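Local coordinates for ABC transporter substrate-binding protein (Staphylococcus aureus subsp. aureus NCTC 8325, PDB 3UN6) that probably serves as the extracytoplasmic solute-binding component of an ABC-type import system and carries a bound zinc ion, its transported substrate being unknown, at residues I39-L42 and H46-N49; A81-R86 and M98-K103; H144-H149 and H301-P306; Y281-I286 and S316-A321; S289-I294 and N305-D310. All blocks are in the same frame, centred on the assembly; numbering follows the deposited sequence.

Contact 1 of 5, residues I39-L42 and H46-N49; sequences IGYL and HSAN. With ZN (zinc ion), chain B.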
# COMPACT_ATOMS: atom_id res chain seq x y z
N ILE A 39 -4.07 -14.38 -4.72
CA ILE A 39 -3.49 -13.24 -4.04
C ILE A 39 -4.48 -12.12 -3.96
O ILE A 39 -5.10 -11.74 -4.97
CB ILE A 39 -2.24 -12.69 -4.77
CG1 ILE A 39 -1.17 -13.76 -4.98
CG2 ILE A 39 -1.67 -11.48 -4.02
CD1 ILE A 39 -0.48 -14.28 -3.72
N GLY A 40 -4.64 -11.59 -2.75
CA GLY A 40 -5.58 -10.52 -2.49
C GLY A 40 -5.04 -9.10 -2.64
O GLY A 40 -3.87 -8.84 -2.38
N TYR A 41 -5.93 -8.18 -3.03
CA TYR A 41 -5.54 -6.79 -3.20
C TYR A 41 -6.70 -5.83 -3.17
O TYR A 41 -7.87 -6.21 -3.35
CB TYR A 41 -4.87 -6.61 -4.58
CG TYR A 41 -5.84 -6.67 -5.73
CD1 TYR A 41 -6.33 -7.88 -6.20
CD2 TYR A 41 -6.30 -5.50 -6.34
CE1 TYR A 41 -7.23 -7.94 -7.24
CE2 TYR A 41 -7.21 -5.54 -7.38
CZ TYR A 41 -7.67 -6.77 -7.83
OH TYR A 41 -8.57 -6.82 -8.86
N LEU A 42 -6.34 -4.56 -2.97
CA LEU A 42 -7.22 -3.42 -3.14
C LEU A 42 -6.77 -2.72 -4.44
O LEU A 42 -5.54 -2.75 -4.76
CB LEU A 42 -7.17 -2.46 -1.96
CG LEU A 42 -8.16 -2.67 -0.81
CD1 LEU A 42 -7.86 -3.94 0.04
CD2 LEU A 42 -8.15 -1.40 0.09
N HIS A 46 -0.57 0.76 -5.25
CA HIS A 46 0.36 -0.04 -4.48
C HIS A 46 0.28 -1.52 -4.78
O HIS A 46 1.19 -2.26 -4.41
CB HIS A 46 0.20 0.20 -2.98
CG HIS A 46 0.40 1.62 -2.58
ND1 HIS A 46 0.23 2.06 -1.29
CD2 HIS A 46 0.71 2.72 -3.32
CE1 HIS A 46 0.46 3.36 -1.24
NE2 HIS A 46 0.75 3.78 -2.46
N SER A 47 -0.77 -1.94 -5.47
CA SER A 47 -0.93 -3.34 -5.80
C SER A 47 -0.82 -3.61 -7.29
O SER A 47 -0.98 -4.75 -7.71
CB SER A 47 -2.32 -3.83 -5.31
OG SER A 47 -3.33 -3.33 -6.16
N ALA A 48 -0.51 -2.58 -8.09
CA ALA A 48 -0.51 -2.68 -9.55
C ALA A 48 0.55 -3.62 -10.12
O ALA A 48 0.38 -4.13 -11.23
CB ALA A 48 -0.36 -1.29 -10.16
N ASN A 49 1.64 -3.86 -9.39
CA ASN A 49 2.66 -4.80 -9.89
C ASN A 49 2.09 -6.23 -9.96
O ASN A 49 2.59 -7.04 -10.71
CB ASN A 49 3.95 -4.78 -9.06
CG ASN A 49 5.11 -5.43 -9.80
OD1 ASN A 49 5.34 -5.17 -10.97
ND2 ASN A 49 5.83 -6.30 -9.13
ZN ZN B . -0.18 1.09 0.53
O HOH W 1 -2.43 1.79 0.91
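Ser47 overlaps the start of the Tyr41 side chain, its CB lying 3.8 Å from Tyr41 CB, while its hydroxyl, beside the ring, turns to the carbonyl of the next residue. With OG between its own backbone N and carbonyl carbon (chi1 75°), Ser47 gives its hydrogen to Leu42: Ser47 OG to Leu42 O measures 2.7 Å. The C=O...O angle of 159° and a tilt of 19° from the carbonyl plane put the donor near the extension of the C=O bond, slightly off that plane. The same OG lies obliquely by the Tyr41 ring, 3.7 Å from CD2. Ile44 O is a second acceptor beside it, so the two carbonyls must share or compete for one buried hydrogen. The preceding residue, His46, takes its ring the other way: ND1 binds the zinc ion at 2.1 Å, with Cys220, Cys221 and a water as further ligands. Ser47 OG thus ties the helix-side backbone to Leu42 one residue after a zinc ligand. The pair closes the connection from strand 36-41 to helix 48-58, the first half of a beta-alpha-beta unit, with Tyr41 packed on strand 66-71, Leu42 on helix 75-83 and Asn49 against helix 234-250.

Contact 2 of 5, residues A81-R86 and M98-K103; sequences ALNSGR and MKSKQK
Two helix C-terminal ends meet here, those of helix 75-83 and helix 94-102, which flank strand 89-93 in the chain. The touch is confined to one polar pair, Asn83 and Ser100, whose CA atoms are 8.5 Å apart, and it buries just 53 Å² in all. Ser100 OG donates to Asn83 OD1 over 3.3 Å, a weak hydrogen bond. The amide nitrogen is not much farther, with Asn83 ND2 3.7 Å from Ser100 OG, and the hydroxyl therefore sits before the end of the amide, nearer its oxygen. Both side chains leave their helices toward each other. Asn83 turns CG away from its own carbonyl carbon (chi1 -64°), whereas Ser100 puts OG trans to the amide nitrogen (chi1 -173°), and the two helices are bridged from both sides.

In the fold, the helix carrying Asn83 ends in a Schellman motif. Gly85, with a positive phi of 76°, turns the chain so that Arg86 N bonds to Ala81 O at 3.0 Å and Gly85 N to Leu82 O at 3.2 Å. Helix 94-102 is also near its end, Lys103 being the first residue to leave helical angles. On a different side of that helix Lys99 NZ donates to Gln102 OE1 at 3.0 Å, linking neighbouring turns. Asn83 is exposed and Ser100 buried, which places the bond at the margin of the interface. Met98, deeper on the same helix, packs instead against helix 288-300 and the loop that holds Phe304 and Pro306.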
# COMPACT_ATOMS: atom_id res chain seq x y z
N ALA A 81 -9.47 -12.82 4.99
CA ALA A 81 -9.28 -13.84 3.95
C ALA A 81 -7.84 -14.38 4.03
O ALA A 81 -7.61 -15.58 3.87
CB ALA A 81 -9.59 -13.28 2.54
N LEU A 82 -6.88 -13.49 4.27
CA LEU A 82 -5.49 -13.90 4.39
C LEU A 82 -5.29 -14.84 5.59
O LEU A 82 -4.70 -15.92 5.45
CB LEU A 82 -4.56 -12.70 4.55
CG LEU A 82 -3.05 -13.00 4.53
CD1 LEU A 82 -2.59 -13.62 3.21
CD2 LEU A 82 -2.25 -11.73 4.85
N ASN A 83 -5.80 -14.44 6.75
CA ASN A 83 -5.67 -15.23 7.99
C ASN A 83 -6.47 -16.55 8.01
O ASN A 83 -6.10 -17.51 8.69
CB ASN A 83 -6.08 -14.37 9.20
CG ASN A 83 -5.15 -13.19 9.42
OD1 ASN A 83 -3.96 -13.23 9.07
ND2 ASN A 83 -5.69 -12.12 10.00
N SER A 84 -7.57 -16.59 7.27
CA SER A 84 -8.37 -17.80 7.19
C SER A 84 -7.87 -18.71 6.06
O SER A 84 -8.39 -19.80 5.87
CB SER A 84 -9.85 -17.48 7.02
OG SER A 84 -10.09 -16.79 5.81
N GLY A 85 -6.87 -18.27 5.30
CA GLY A 85 -6.34 -19.11 4.20
C GLY A 85 -7.19 -19.16 2.92
O GLY A 85 -6.95 -19.99 2.05
N ARG A 86 -8.17 -18.28 2.78
CA ARG A 86 -8.97 -18.26 1.57
C ARG A 86 -8.18 -17.63 0.39
O ARG A 86 -8.53 -17.83 -0.77
CB ARG A 86 -10.32 -17.60 1.81
CG ARG A 86 -11.19 -18.49 2.67
CD ARG A 86 -12.51 -17.85 3.01
NE ARG A 86 -13.28 -18.64 3.98
CZ ARG A 86 -14.01 -19.72 3.70
NH1 ARG A 86 -14.06 -20.20 2.46
NH2 ARG A 86 -14.67 -20.33 4.67
N MSE A 98 2.42 -6.53 9.95
CA MSE A 98 3.31 -6.64 11.13
C MSE A 98 2.53 -6.94 12.42
O MSE A 98 2.94 -7.73 13.24
CB MSE A 98 4.10 -5.34 11.31
CG MSE A 98 5.22 -5.13 10.30
SE MSE A 98 5.84 -3.27 10.17
CE MSE A 98 6.49 -3.07 11.98
N LYS A 99 1.39 -6.26 12.59
CA LYS A 99 0.54 -6.46 13.75
C LYS A 99 -0.01 -7.88 13.74
O LYS A 99 0.03 -8.56 14.75
CB LYS A 99 -0.61 -5.45 13.74
CG LYS A 99 -1.66 -5.67 14.80
CD LYS A 99 -1.11 -5.51 16.19
CE LYS A 99 -2.22 -5.73 17.21
NZ LYS A 99 -1.73 -5.72 18.62
N SER A 100 -0.52 -8.31 12.60
CA SER A 100 -1.04 -9.65 12.44
C SER A 100 0.09 -10.64 12.78
O SER A 100 -0.11 -11.61 13.50
CB SER A 100 -1.55 -9.85 11.01
OG SER A 100 -2.20 -11.11 10.90
N LYS A 101 1.30 -10.35 12.30
CA LYS A 101 2.46 -11.20 12.63
C LYS A 101 2.72 -11.22 14.15
O LYS A 101 2.94 -12.28 14.74
CB LYS A 101 3.71 -10.71 11.91
CG LYS A 101 4.91 -11.63 12.01
CD LYS A 101 4.64 -12.85 11.13
CE LYS A 101 5.63 -13.95 11.29
NZ LYS A 101 5.19 -15.14 10.51
N GLN A 102 2.68 -10.05 14.79
CA GLN A 102 2.86 -9.97 16.24
C GLN A 102 1.79 -10.79 16.95
O GLN A 102 2.01 -11.28 18.04
CB GLN A 102 2.86 -8.50 16.71
CG GLN A 102 2.92 -8.27 18.24
CD GLN A 102 1.56 -8.03 18.95
OE1 GLN A 102 0.59 -7.56 18.36
NE2 GLN A 102 1.52 -8.30 20.24
N LYS A 103 0.62 -10.92 16.34
CA LYS A 103 -0.45 -11.72 16.90
C LYS A 103 -0.37 -13.20 16.51
O LYS A 103 -1.31 -13.95 16.76
CB LYS A 103 -1.82 -11.11 16.57
CG LYS A 103 -2.03 -9.77 17.27
CD LYS A 103 -3.47 -9.29 17.23
CE LYS A 103 -3.90 -8.83 15.85
NZ LYS A 103 -5.24 -8.16 15.92

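Contact 3 of 5, residues H144-H149 and H301-P306; sequences HRYSTH and HHLFNP. With PO4 (phosphate ion), chain F; PO4 (phosphate ion), chain E.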
# COMPACT_ATOMS: atom_id res chain seq x y z
N HIS A 144 -6.64 2.44 7.73
CA HIS A 144 -6.59 1.55 8.88
C HIS A 144 -5.72 2.23 9.93
O HIS A 144 -4.84 3.02 9.59
CB HIS A 144 -5.96 0.20 8.50
CG HIS A 144 -6.28 -0.90 9.47
ND1 HIS A 144 -5.59 -1.08 10.65
CD2 HIS A 144 -7.24 -1.85 9.43
CE1 HIS A 144 -6.12 -2.11 11.30
NE2 HIS A 144 -7.12 -2.60 10.58
N ARG A 145 -5.96 1.95 11.21
CA ARG A 145 -5.10 2.52 12.26
C ARG A 145 -3.62 2.08 12.10
O ARG A 145 -2.72 2.81 12.46
CB ARG A 145 -5.62 2.18 13.64
CG ARG A 145 -5.78 0.71 13.95
CD ARG A 145 -6.63 0.59 15.20
NE ARG A 145 -6.86 -0.79 15.61
CZ ARG A 145 -7.76 -1.60 15.06
NH1 ARG A 145 -8.49 -1.22 14.01
NH2 ARG A 145 -7.90 -2.82 15.55
N TYR A 146 -3.39 0.88 11.59
CA TYR A 146 -2.03 0.39 11.37
C TYR A 146 -1.69 0.64 9.93
O TYR A 146 -1.83 -0.25 9.07
CB TYR A 146 -1.90 -1.10 11.76
CG TYR A 146 -2.42 -1.36 13.17
CD1 TYR A 146 -1.92 -0.66 14.25
CD2 TYR A 146 -3.39 -2.34 13.41
CE1 TYR A 146 -2.39 -0.89 15.54
CE2 TYR A 146 -3.87 -2.57 14.69
CZ TYR A 146 -3.35 -1.84 15.75
OH TYR A 146 -3.82 -2.06 17.03
N SER A 147 -1.26 1.86 9.65
CA SER A 147 -0.95 2.26 8.30
C SER A 147 0.11 3.32 8.27
O SER A 147 0.28 4.05 9.23
CB SER A 147 -2.21 2.77 7.60
OG SER A 147 -2.71 3.99 8.16
N THR A 148 0.84 3.38 7.16
CA THR A 148 1.82 4.42 6.91
C THR A 148 1.12 5.79 6.81
O THR A 148 1.70 6.82 7.07
CB THR A 148 2.59 4.09 5.62
OG1 THR A 148 3.37 2.92 5.85
CG2 THR A 148 3.53 5.25 5.13
N HIS A 149 -0.15 5.76 6.45
CA HIS A 149 -0.98 6.97 6.34
C HIS A 149 -1.12 7.65 7.68
O HIS A 149 -0.95 8.86 7.77
CB HIS A 149 -2.33 6.59 5.73
CG HIS A 149 -2.17 5.79 4.49
ND1 HIS A 149 -2.17 4.41 4.50
CD2 HIS A 149 -1.89 6.17 3.22
CE1 HIS A 149 -1.94 3.97 3.27
NE2 HIS A 149 -1.78 5.02 2.48
N HIS A 301 4.98 5.59 18.25
CA HIS A 301 3.57 5.92 18.49
C HIS A 301 2.83 4.85 19.32
O HIS A 301 1.60 4.86 19.41
CB HIS A 301 2.82 6.17 17.18
CG HIS A 301 3.30 7.38 16.45
ND1 HIS A 301 4.22 7.32 15.42
CD2 HIS A 301 3.01 8.70 16.61
CE1 HIS A 301 4.47 8.54 14.98
NE2 HIS A 301 3.75 9.39 15.68
N HIS A 302 3.59 3.95 19.95
CA HIS A 302 3.03 2.89 20.78
C HIS A 302 1.97 2.07 20.06
O HIS A 302 1.09 1.51 20.70
CB HIS A 302 2.42 3.47 22.05
CG HIS A 302 3.38 4.23 22.90
ND1 HIS A 302 4.12 3.62 23.90
CD2 HIS A 302 3.72 5.54 22.93
CE1 HIS A 302 4.87 4.53 24.50
NE2 HIS A 302 4.64 5.70 23.93
N LEU A 303 2.04 1.96 18.73
CA LEU A 303 1.01 1.19 18.02
C LEU A 303 0.95 -0.27 18.50
O LEU A 303 -0.12 -0.76 18.88
CB LEU A 303 1.21 1.27 16.51
CG LEU A 303 1.02 2.66 15.88
CD1 LEU A 303 1.11 2.54 14.36
CD2 LEU A 303 -0.30 3.28 16.26
N PHE A 304 2.09 -0.94 18.51
CA PHE A 304 2.19 -2.34 18.96
C PHE A 304 3.69 -2.65 18.96
O PHE A 304 4.45 -1.86 18.40
CB PHE A 304 1.41 -3.31 18.04
CG PHE A 304 1.83 -3.25 16.59
CD1 PHE A 304 1.23 -2.35 15.72
CD2 PHE A 304 2.83 -4.09 16.10
CE1 PHE A 304 1.60 -2.29 14.38
CE2 PHE A 304 3.23 -4.01 14.77
CZ PHE A 304 2.61 -3.12 13.90
N ASN A 305 4.14 -3.73 19.59
CA ASN A 305 5.57 -4.03 19.50
C ASN A 305 5.82 -4.73 18.19
O ASN A 305 5.28 -5.82 17.96
CB ASN A 305 6.14 -4.83 20.67
CG ASN A 305 7.68 -4.85 20.65
OD1 ASN A 305 8.33 -4.00 21.27
ND2 ASN A 305 8.26 -5.76 19.86
N PRO A 306 6.62 -4.10 17.30
CA PRO A 306 6.83 -4.64 15.98
C PRO A 306 7.75 -5.86 15.97
O PRO A 306 8.62 -5.99 16.84
CB PRO A 306 7.47 -3.47 15.20
CG PRO A 306 8.19 -2.70 16.23
CD PRO A 306 7.44 -2.89 17.54
P PO4 F . -9.72 -4.19 12.38
O1 PO4 F . -10.08 -2.74 12.17
O2 PO4 F . -8.57 -4.59 11.50
O3 PO4 F . -9.28 -4.39 13.81
O4 PO4 F . -10.94 -5.02 12.11
P PO4 E . -5.96 -4.04 18.69
O1 PO4 E . -7.38 -3.94 19.18
O2 PO4 E . -5.81 -3.26 17.41
O3 PO4 E . -5.03 -3.45 19.74
O4 PO4 E . -5.57 -5.47 18.42
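The loop leading into helix 148-159 forms a small anion site, with two phosphates probably taken from the crystallisation liquor, and its Tyr146 is packed against the loop that follows helix 288-300. Across the contact the rings of Tyr146 and Phe304 make a T-shaped pair: the edge of Phe304 points at the face of Tyr146, with centroids 5.4 Å apart and planes at 88°. Phe304 CD1 does the touching, 3.9 Å from Tyr146 CD1. Leu303 adds its CB, 4.3 Å from Tyr146 CE1. The Tyr146 chi1 of -52° sets CG on the amide side of the residue, which leaves the ring beside Phe304 and Leu303; Arg145 CG covers the ring centre from the opposite face.

The anion side is carried by three consecutive residues. His144 NE2 donates to O2 of the chain F phosphate at 2.6 Å, nearly straight at 171°, and ND1 of the same ring accepts from Tyr146 N within the ring plane. That second bond fixes the ring's rotation and implies that NE2 carries a proton. Arg145 extends its guanidinium between the two ions: NH2 reaches chain F O3 at 2.7 Å and chain E O2 at 2.8 Å, while NH1 also forms a salt bridge to Glu171. Tyr146 OH lies against chain E O2 too, but so close that the detail of this bond is doubtful. Tyr146 is thus met on one face by the edge of Phe304 and flanked near CE1 by Leu303, and the donors are consistent with an affinity for anions at this loop, without implying a natural ligand.

Contact 4 of 5, residues Y281-I286 and S316-A321; sequences YGDLTI and SLYKEA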
# COMPACT_ATOMS: atom_id res chain seq x y z
N TYR A 281 8.17 1.90 -9.06
CA TYR A 281 8.34 0.48 -8.77
C TYR A 281 9.84 0.13 -8.84
O TYR A 281 10.60 0.58 -8.00
CB TYR A 281 7.46 -0.35 -9.71
CG TYR A 281 6.00 0.03 -9.59
CD1 TYR A 281 5.15 -0.63 -8.71
CD2 TYR A 281 5.46 1.08 -10.34
CE1 TYR A 281 3.83 -0.28 -8.59
CE2 TYR A 281 4.14 1.44 -10.22
CZ TYR A 281 3.32 0.76 -9.34
OH TYR A 281 1.99 1.12 -9.18
N GLY A 282 10.27 -0.67 -9.80
CA GLY A 282 11.70 -1.02 -9.92
C GLY A 282 12.19 -2.04 -8.90
O GLY A 282 11.67 -3.16 -8.81
N ASP A 283 13.22 -1.67 -8.15
CA ASP A 283 13.79 -2.54 -7.13
C ASP A 283 12.82 -2.58 -5.97
O ASP A 283 12.63 -1.57 -5.28
CB ASP A 283 15.16 -2.01 -6.70
CG ASP A 283 15.82 -2.88 -5.64
OD1 ASP A 283 15.17 -3.77 -5.06
OD2 ASP A 283 17.01 -2.63 -5.39
N LEU A 284 12.20 -3.74 -5.75
CA LEU A 284 11.22 -3.88 -4.71
C LEU A 284 11.76 -4.67 -3.49
O LEU A 284 11.00 -5.28 -2.74
CB LEU A 284 9.94 -4.52 -5.29
CG LEU A 284 9.24 -3.73 -6.39
CD1 LEU A 284 8.03 -4.51 -6.95
CD2 LEU A 284 8.78 -2.37 -5.90
N THR A 285 13.08 -4.65 -3.30
CA THR A 285 13.68 -5.29 -2.12
C THR A 285 13.17 -4.59 -0.86
O THR A 285 13.11 -3.35 -0.81
CB THR A 285 15.19 -5.09 -2.14
OG1 THR A 285 15.74 -5.68 -3.31
CG2 THR A 285 15.87 -5.75 -0.89
N ILE A 286 12.79 -5.37 0.15
CA ILE A 286 12.45 -4.81 1.45
C ILE A 286 13.79 -4.66 2.18
O ILE A 286 14.34 -5.64 2.69
CB ILE A 286 11.54 -5.71 2.27
CG1 ILE A 286 10.17 -5.88 1.58
CG2 ILE A 286 11.35 -5.10 3.65
CD1 ILE A 286 9.21 -6.84 2.35
N SER A 316 14.97 -13.77 0.86
CA SER A 316 15.71 -14.68 -0.05
C SER A 316 15.08 -14.86 -1.44
O SER A 316 15.79 -14.91 -2.45
CB SER A 316 15.94 -16.05 0.60
OG SER A 316 14.70 -16.69 0.92
N LEU A 317 13.76 -14.99 -1.51
CA LEU A 317 13.08 -15.23 -2.79
C LEU A 317 13.30 -14.10 -3.78
O LEU A 317 13.59 -14.36 -4.96
CB LEU A 317 11.57 -15.49 -2.59
CG LEU A 317 11.10 -16.94 -2.26
CD1 LEU A 317 11.66 -17.44 -0.94
CD2 LEU A 317 9.57 -17.04 -2.25
N TYR A 318 13.21 -12.86 -3.32
CA TYR A 318 13.39 -11.73 -4.20
C TYR A 318 14.86 -11.54 -4.56
O TYR A 318 15.18 -11.21 -5.70
CB TYR A 318 12.82 -10.45 -3.57
CG TYR A 318 12.79 -9.29 -4.52
CD1 TYR A 318 11.70 -9.08 -5.36
CD2 TYR A 318 13.86 -8.42 -4.60
CE1 TYR A 318 11.67 -8.04 -6.24
CE2 TYR A 318 13.84 -7.34 -5.49
CZ TYR A 318 12.75 -7.16 -6.30
OH TYR A 318 12.71 -6.12 -7.21
N LYS A 319 15.76 -11.76 -3.60
CA LYS A 319 17.19 -11.62 -3.86
C LYS A 319 17.67 -12.67 -4.86
O LYS A 319 18.41 -12.35 -5.78
CB LYS A 319 17.99 -11.74 -2.56
CG LYS A 319 19.47 -11.92 -2.79
CD LYS A 319 20.20 -12.12 -1.49
CE LYS A 319 21.69 -12.35 -1.73
NZ LYS A 319 22.44 -12.47 -0.45
N GLU A 320 17.24 -13.92 -4.70
CA GLU A 320 17.67 -15.00 -5.60
C GLU A 320 17.04 -14.89 -6.99
O GLU A 320 17.61 -15.37 -7.95
CB GLU A 320 17.33 -16.37 -5.03
CG GLU A 320 18.03 -16.70 -3.74
CD GLU A 320 17.58 -18.04 -3.18
OE1 GLU A 320 17.07 -18.87 -3.98
OE2 GLU A 320 17.74 -18.26 -1.96
N ALA A 321 15.87 -14.27 -7.08
CA ALA A 321 15.19 -14.11 -8.37
C ALA A 321 16.06 -13.22 -9.25
O ALA A 321 16.63 -12.23 -8.77
CB ALA A 321 13.81 -13.49 -8.19
O HOH W 2 11.06 -5.69 -9.02
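The 281-286 segment is an irregular loop running from strand 279-280 toward helix 288-300, and 316-321 is a short helix that ends at Ala321; their CA atoms come closest at Thr285 and Tyr318, 6.8 Å apart. Gly282 has a positive phi, just ahead of the residues that meet Tyr318. From the helix a single side chain crosses. With chi1 near 180° (-171°), Tyr318 points its ring off the helix to the loop backbone.

Its phenol oxygen is the acceptor for a backbone amide: Leu284 N to Tyr318 OH is 2.8 Å, and the N-H...O angle of 172° makes the bond almost linear. Water 2, in the plane of the ring, accepts from Tyr318 OH and donates to Gly282 O, so the hydroxyl is used both as acceptor and as donor. Leu284 C lies over one ring face, offset toward the rim, and Leu284 CB adds an apolar touch to Tyr318 CZ at 4.0 Å.

The loop itself is shaped by an Asx turn. Asp283 OD1 accepts from Thr285 N at 2.9 Å, met nearly along its C-O axis, and from Thr285 OG1 at 2.7 Å through the syn lone pair. This double grip holds Thr285 OG1 3.3 Å from Tyr318 CE2, with the two side chains crossing at about a right angle. The Asp283 carboxylate and the Tyr318 ring are almost parallel, 9° apart. Lys245 of helix 234-250 makes a cation-pi contact with the same ring, and Leu284 is also packed on Asn49 of helix 48-58.

Contact 5 of 5, residues S289-I294 and N305-D310; sequences SGYQEI and NPPAYD
Tyr291 and Tyr309 share an extended first torsion, chi1 being -178° in Tyr291, and this brings the two rings together between helix 288-300 and the start of helix 309-312. Here helix 288-300 packs against the Pro306-Pro307 segment that leads into the N-cap, Ala308, of helix 309-312. The rings form an offset edge-to-face pair: the edge of Tyr309 is directed at the face of Tyr291, with centroids 5.6 Å apart and planes at 77°. Tyr309 CD1 does most of the touching, 3.7 Å from both Tyr291 CD1 and Tyr291 CB. Farther along the Tyr291 ring, CE1 comes within 3.7 Å of Tyr309 N, where the new helix starts.

The two phenols are used differently. Tyr309 OH is hydrogen-bonded to Ile286 O, just ahead of helix 288-300, and so the second ring is tied at its far end as well. Tyr291 OH crosses to the proline segment and packs on Pro307 CG at 3.5 Å. It also donates to Pro307 O at 2.6 Å; although this oxygen lies in the plane of the Tyr291 ring, the hydroxyl stands 40° out of the carbonyl plane.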
# COMPACT_ATOMS: atom_id res chain seq x y z
N SER A 289 17.04 -1.09 6.24
CA SER A 289 16.96 0.32 6.63
C SER A 289 15.53 0.85 6.51
O SER A 289 15.02 1.52 7.42
CB SER A 289 17.94 1.15 5.78
OG SER A 289 17.64 1.00 4.39
N GLY A 290 14.88 0.52 5.40
CA GLY A 290 13.50 0.95 5.20
C GLY A 290 12.57 0.30 6.21
O GLY A 290 11.63 0.94 6.73
N TYR A 291 12.81 -0.98 6.49
CA TYR A 291 11.99 -1.69 7.47
C TYR A 291 12.20 -1.10 8.88
O TYR A 291 11.24 -0.91 9.66
CB TYR A 291 12.30 -3.20 7.45
CG TYR A 291 11.45 -3.96 8.42
CD1 TYR A 291 11.92 -4.36 9.66
CD2 TYR A 291 10.13 -4.25 8.10
CE1 TYR A 291 11.09 -5.05 10.57
CE2 TYR A 291 9.31 -4.91 8.98
CZ TYR A 291 9.80 -5.31 10.21
OH TYR A 291 8.95 -5.99 11.06
N GLN A 292 13.44 -0.78 9.19
CA GLN A 292 13.76 -0.24 10.48
C GLN A 292 13.07 1.12 10.70
O GLN A 292 12.69 1.45 11.82
CB GLN A 292 15.28 -0.12 10.65
CG GLN A 292 15.68 0.18 12.08
CD GLN A 292 15.56 -1.03 13.03
OE1 GLN A 292 14.57 -1.17 13.75
NE2 GLN A 292 16.56 -1.88 13.03
N GLU A 293 12.92 1.90 9.63
CA GLU A 293 12.22 3.19 9.74
C GLU A 293 10.78 2.99 10.18
O GLU A 293 10.26 3.75 11.01
CB GLU A 293 12.22 3.94 8.40
CG GLU A 293 11.58 5.33 8.45
CD GLU A 293 11.72 6.10 7.13
OE1 GLU A 293 11.30 5.57 6.06
OE2 GLU A 293 12.25 7.23 7.17
N ILE A 294 10.11 1.99 9.60
CA ILE A 294 8.71 1.69 9.98
C ILE A 294 8.62 1.17 11.41
O ILE A 294 7.74 1.59 12.17
CB ILE A 294 8.02 0.69 9.01
CG1 ILE A 294 7.95 1.30 7.59
CG2 ILE A 294 6.56 0.30 9.52
CD1 ILE A 294 7.27 2.69 7.54
N ASN A 305 4.14 -3.73 19.59
CA ASN A 305 5.57 -4.03 19.50
C ASN A 305 5.82 -4.73 18.19
O ASN A 305 5.28 -5.82 17.96
CB ASN A 305 6.14 -4.83 20.67
CG ASN A 305 7.68 -4.85 20.65
OD1 ASN A 305 8.33 -4.00 21.27
ND2 ASN A 305 8.26 -5.76 19.86
N PRO A 306 6.62 -4.10 17.30
CA PRO A 306 6.83 -4.64 15.98
C PRO A 306 7.75 -5.86 15.97
O PRO A 306 8.62 -5.99 16.84
CB PRO A 306 7.47 -3.47 15.20
CG PRO A 306 8.19 -2.70 16.23
CD PRO A 306 7.44 -2.89 17.54
N PRO A 307 7.53 -6.77 15.00
CA PRO A 307 8.38 -7.94 14.88
C PRO A 307 9.73 -7.57 14.25
O PRO A 307 9.82 -6.60 13.48
CB PRO A 307 7.57 -8.85 13.95
CG PRO A 307 6.80 -7.93 13.11
CD PRO A 307 6.46 -6.76 13.99
N ALA A 308 10.77 -8.32 14.60
CA ALA A 308 12.10 -8.09 14.04
C ALA A 308 12.13 -8.43 12.54
O ALA A 308 11.33 -9.22 12.07
CB ALA A 308 13.13 -8.95 14.78
N TYR A 309 13.07 -7.85 11.82
CA TYR A 309 13.24 -8.10 10.38
C TYR A 309 13.24 -9.61 10.02
O TYR A 309 12.47 -10.05 9.14
CB TYR A 309 14.52 -7.42 9.89
CG TYR A 309 14.69 -7.45 8.40
CD1 TYR A 309 14.18 -6.43 7.60
CD2 TYR A 309 15.36 -8.47 7.79
CE1 TYR A 309 14.35 -6.45 6.23
CE2 TYR A 309 15.53 -8.50 6.43
CZ TYR A 309 15.02 -7.50 5.65
OH TYR A 309 15.20 -7.56 4.31
N ASP A 310 14.08 -10.39 10.69
CA ASP A 310 14.19 -11.84 10.41
C ASP A 310 12.92 -12.64 10.75
O ASP A 310 12.74 -13.75 10.26
CB ASP A 310 15.41 -12.43 11.11
CG ASP A 310 16.72 -11.99 10.46
OD1 ASP A 310 16.70 -11.60 9.28
OD2 ASP A 310 17.77 -12.05 11.12

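Contacts 1 and 4 are buried, whereas contacts 2, 3 and 5 are only partly so. The buried pair abut: Ala48 CB is 3.5 Å from Tyr281 OH, so the zinc-bearing turn of contact 1 packs on the loop of contact 4. Contacts 3 and 5 share Asn305 and Pro306, and Met98 of contact 2 packs on this loop, its CE 3.4 Å from Pro306 CB. Along the chain, contact 5 is nested between the two segments of contact 4. Backbone atoms are gripped by side-chain hydroxyls in contacts 1, 4 and 5, contact 2 rests on one weak polar bond, and contact 3 combines an aromatic edge-to-face pair with bound anions.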